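Local coordinates for laccase (Botrytis aclada, PDB 3SQR), which probably couples the oxidation of phenolic substrates such as hydroquinone to the reduction of dioxygen to water, using bound copper ions, at residues A[125-136]-A[153-161]. Residues are numbered along the deposited sequence; the frame is centred on the assembly and turned at random.
Sequences WHGIRQLGSLEY and LTYKFQVTQ. With CU (copper (II) ion), chain F.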
# COMPACT_ATOMS: atom_id res chain seq x y z
N TRP A 125 -0.50 -1.04 8.81
CA TRP A 125 -1.78 -1.65 8.38
C TRP A 125 -2.29 -0.67 7.34
O TRP A 125 -2.79 0.42 7.66
CB TRP A 125 -2.69 -1.84 9.61
CG TRP A 125 -1.88 -2.28 10.79
CD1 TRP A 125 -1.31 -1.47 11.76
CD2 TRP A 125 -1.43 -3.60 11.07
NE1 TRP A 125 -0.55 -2.23 12.59
CE2 TRP A 125 -0.57 -3.52 12.17
CE3 TRP A 125 -1.60 -4.85 10.43
CZ2 TRP A 125 0.10 -4.60 12.65
CZ3 TRP A 125 -0.92 -5.94 10.91
CH2 TRP A 125 -0.08 -5.83 12.04
N HIS A 126 -2.06 -1.02 6.06
CA HIS A 126 -2.16 -0.04 5.02
C HIS A 126 -3.58 0.47 4.85
O HIS A 126 -4.51 -0.25 4.60
CB HIS A 126 -1.50 -0.52 3.71
CG HIS A 126 -1.51 0.52 2.67
ND1 HIS A 126 -0.37 0.98 2.08
CD2 HIS A 126 -2.54 1.14 2.06
CE1 HIS A 126 -0.69 1.88 1.17
NE2 HIS A 126 -2.00 2.03 1.17
N GLY A 127 -3.70 1.79 4.88
CA GLY A 127 -4.94 2.46 4.65
C GLY A 127 -5.88 2.43 5.85
O GLY A 127 -6.97 2.99 5.78
N ILE A 128 -5.43 1.83 6.94
CA ILE A 128 -6.24 1.73 8.11
C ILE A 128 -6.21 3.08 8.80
O ILE A 128 -5.17 3.56 9.15
CB ILE A 128 -5.80 0.56 9.06
CG1 ILE A 128 -5.99 -0.79 8.31
CG2 ILE A 128 -6.68 0.50 10.31
CD1 ILE A 128 -7.45 -1.13 7.84
N ARG A 129 -7.38 3.58 9.13
CA ARG A 129 -7.50 4.98 9.56
C ARG A 129 -6.80 5.24 10.90
O ARG A 129 -6.27 6.31 11.09
CB ARG A 129 -8.97 5.28 9.68
CG ARG A 129 -9.26 6.69 9.87
CD ARG A 129 -10.73 6.86 10.11
NE ARG A 129 -11.12 8.27 10.14
CZ ARG A 129 -12.39 8.66 10.32
NH1 ARG A 129 -13.31 7.77 10.54
NH2 ARG A 129 -12.73 9.93 10.24
N GLN A 130 -6.84 4.25 11.81
CA GLN A 130 -6.29 4.35 13.14
C GLN A 130 -6.83 5.55 13.91
O GLN A 130 -6.10 6.14 14.68
CB GLN A 130 -4.75 4.44 13.09
CG GLN A 130 -4.07 3.26 12.34
CD GLN A 130 -4.15 1.96 13.09
OE1 GLN A 130 -4.69 1.88 14.20
NE2 GLN A 130 -3.60 0.91 12.50
N LEU A 131 -8.09 5.82 13.75
CA LEU A 131 -8.77 6.84 14.59
C LEU A 131 -8.66 6.48 16.07
O LEU A 131 -9.11 5.42 16.51
CB LEU A 131 -10.21 6.99 14.13
CG LEU A 131 -11.09 8.01 14.82
CD1 LEU A 131 -10.47 9.34 14.72
CD2 LEU A 131 -12.51 7.97 14.16
N GLY A 132 -7.92 7.32 16.82
CA GLY A 132 -7.67 7.03 18.23
C GLY A 132 -6.68 5.94 18.54
O GLY A 132 -6.54 5.48 19.70
N SER A 133 -5.98 5.45 17.51
CA SER A 133 -4.98 4.46 17.73
C SER A 133 -3.69 4.77 16.95
O SER A 133 -3.02 3.89 16.42
CB SER A 133 -5.52 3.07 17.38
OG SER A 133 -6.04 3.12 16.05
N LEU A 134 -3.35 6.06 16.92
CA LEU A 134 -2.22 6.58 16.18
C LEU A 134 -0.98 5.75 16.44
O LEU A 134 -0.16 5.49 15.56
CB LEU A 134 -1.95 8.02 16.71
CG LEU A 134 -0.57 8.52 16.40
CD1 LEU A 134 -0.38 8.83 14.90
CD2 LEU A 134 -0.33 9.86 17.25
N GLU A 135 -0.83 5.31 17.70
CA GLU A 135 0.37 4.67 18.14
C GLU A 135 0.54 3.23 17.59
O GLU A 135 1.54 2.60 17.78
CB GLU A 135 0.46 4.68 19.66
CG GLU A 135 -0.49 3.80 20.33
CD GLU A 135 -1.96 4.32 20.47
OE1 GLU A 135 -2.34 5.43 19.97
OE2 GLU A 135 -2.72 3.58 21.16
N TYR A 136 -0.44 2.78 16.82
CA TYR A 136 -0.40 1.48 16.24
C TYR A 136 -0.41 1.56 14.70
O TYR A 136 -0.54 0.54 14.03
CB TYR A 136 -1.54 0.63 16.77
CG TYR A 136 -1.39 0.39 18.28
CD1 TYR A 136 -0.21 -0.16 18.78
CD2 TYR A 136 -2.37 0.80 19.15
CE1 TYR A 136 -0.03 -0.37 20.11
CE2 TYR A 136 -2.22 0.58 20.52
CZ TYR A 136 -1.03 0.03 20.98
OH TYR A 136 -0.84 -0.17 22.35
N LEU A 153 5.54 -6.22 20.02
CA LEU A 153 4.66 -5.11 20.15
C LEU A 153 3.32 -5.62 19.74
O LEU A 153 3.24 -6.16 18.66
CB LEU A 153 5.04 -3.98 19.23
CG LEU A 153 4.13 -2.77 19.28
CD1 LEU A 153 3.79 -2.20 20.71
CD2 LEU A 153 4.73 -1.70 18.33
N THR A 154 2.34 -5.39 20.60
CA THR A 154 0.93 -5.76 20.31
C THR A 154 0.18 -4.56 19.75
O THR A 154 -0.12 -3.61 20.43
CB THR A 154 0.25 -6.33 21.54
OG1 THR A 154 1.00 -7.47 21.99
CG2 THR A 154 -1.25 -6.74 21.21
N TYR A 155 -0.18 -4.66 18.48
CA TYR A 155 -0.95 -3.62 17.83
C TYR A 155 -2.41 -3.89 18.11
O TYR A 155 -2.86 -5.01 18.06
CB TYR A 155 -0.67 -3.61 16.34
CG TYR A 155 0.76 -3.22 15.95
CD1 TYR A 155 1.83 -4.13 15.98
CD2 TYR A 155 1.04 -1.95 15.55
CE1 TYR A 155 3.10 -3.78 15.59
CE2 TYR A 155 2.28 -1.59 15.16
CZ TYR A 155 3.33 -2.48 15.19
OH TYR A 155 4.58 -2.07 14.75
N LYS A 156 -3.11 -2.83 18.47
CA LYS A 156 -4.53 -2.89 18.70
C LYS A 156 -5.25 -1.83 17.97
O LYS A 156 -4.98 -0.64 18.19
CB LYS A 156 -4.79 -2.77 20.23
CG LYS A 156 -4.22 -3.95 21.02
CD LYS A 156 -4.65 -3.82 22.53
CE LYS A 156 -4.09 -4.95 23.42
NZ LYS A 156 -4.97 -5.14 24.68
N PHE A 157 -6.28 -2.20 17.16
CA PHE A 157 -7.02 -1.23 16.51
C PHE A 157 -8.32 -1.84 16.07
O PHE A 157 -8.41 -3.06 15.99
CB PHE A 157 -6.30 -0.58 15.33
CG PHE A 157 -5.78 -1.54 14.32
CD1 PHE A 157 -4.52 -2.08 14.46
CD2 PHE A 157 -6.55 -1.94 13.23
CE1 PHE A 157 -3.99 -2.95 13.51
CE2 PHE A 157 -5.99 -2.84 12.29
CZ PHE A 157 -4.69 -3.32 12.45
N GLN A 158 -9.31 -0.99 15.94
CA GLN A 158 -10.55 -1.37 15.31
C GLN A 158 -10.50 -1.18 13.83
O GLN A 158 -9.99 -0.17 13.31
CB GLN A 158 -11.76 -0.58 15.87
CG GLN A 158 -13.08 -1.14 15.49
CD GLN A 158 -14.21 -0.46 16.23
OE1 GLN A 158 -14.08 0.71 16.61
NE2 GLN A 158 -15.36 -1.18 16.40
N VAL A 159 -11.20 -2.07 13.10
CA VAL A 159 -11.32 -1.79 11.68
C VAL A 159 -12.67 -1.12 11.45
O VAL A 159 -13.75 -1.70 11.71
CB VAL A 159 -11.12 -3.01 10.78
CG1 VAL A 159 -9.62 -3.40 10.73
CG2 VAL A 159 -12.00 -4.27 11.25
N THR A 160 -12.60 0.14 11.08
CA THR A 160 -13.79 0.96 10.91
C THR A 160 -14.02 1.19 9.41
O THR A 160 -14.62 2.16 8.97
CB THR A 160 -13.58 2.30 11.65
OG1 THR A 160 -12.47 2.99 11.06
CG2 THR A 160 -13.25 2.03 13.10
N GLN A 161 -13.45 0.29 8.61
CA GLN A 161 -13.43 0.33 7.17
C GLN A 161 -13.58 -1.14 6.73
O GLN A 161 -13.32 -2.06 7.51
CB GLN A 161 -12.08 0.84 6.62
CG GLN A 161 -11.81 2.26 6.94
CD GLN A 161 -10.36 2.54 6.86
OE1 GLN A 161 -9.60 2.23 7.83
NE2 GLN A 161 -9.94 3.13 5.76
CU CU F . 1.57 0.74 2.35
O HOH W 1 -13.50 5.04 9.51
O HOH W 2 -8.70 2.00 12.37
O HOH W 3 -10.56 4.02 12.72
O HOH W 4 -8.54 1.85 16.24
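Trp125 lies against both Phe157 and Tyr155, an aromatic cluster between the two sheets of a cupredoxin-type beta sandwich, where the loop leaving strand 123-125 packs on strand 152-158 in the opposite sheet. The edge of the indole meets the face of Tyr155 in an offset edge-to-face pair, planes at 69° and Trp125 CZ2 3.6 Å from Tyr155 CG. Phe157 comes over one indole face obliquely, its CZ 3.4 Å from Trp125 CG. With CG of Phe157 set between backbone N and carbonyl carbon (chi1 54°), the ring points inward and also meets Ile128 CG2, while the Gln130 amide stands nearly upright on its face, NE2 over the rim. That amide is steadied by Ser133, whose OG donates to Gln130 OE1 at 2.6 Å in the carbonyl plane. Farther along, the Tyr136 ring lays one face on the Tyr155-Lys156 backbone and has Glu135 CG over the other; its hydroxyl is hydrogen-bonded to Asp553.

Beyond Phe157 the contact is looser and wetter. Four waters fill in between the chains there: one joins Gln130 N to Gln158 O, another Ser133 OG to Gln158 N, and two meet at Thr160 OG1, reaching Leu131 N and Arg129 NH1. The extended Arg129 runs on to the Tyr59 carbonyl and a salt bridge with Asp517.

Past the waters, at the end of 153-161, Gln161 faces a type II turn from Trp125 to Ile128 that carries His126, which shares a copper with His168 and His527. The Gln161 amide holds the turn and the residue after it: OE1 accepts from Arg129 N at 2.9 Å, the donor tilted 29° from the carbonyl plane, and NE2 gives a hydrogen to Gly127 O at 3.0 Å, that oxygen lying close to the amide plane.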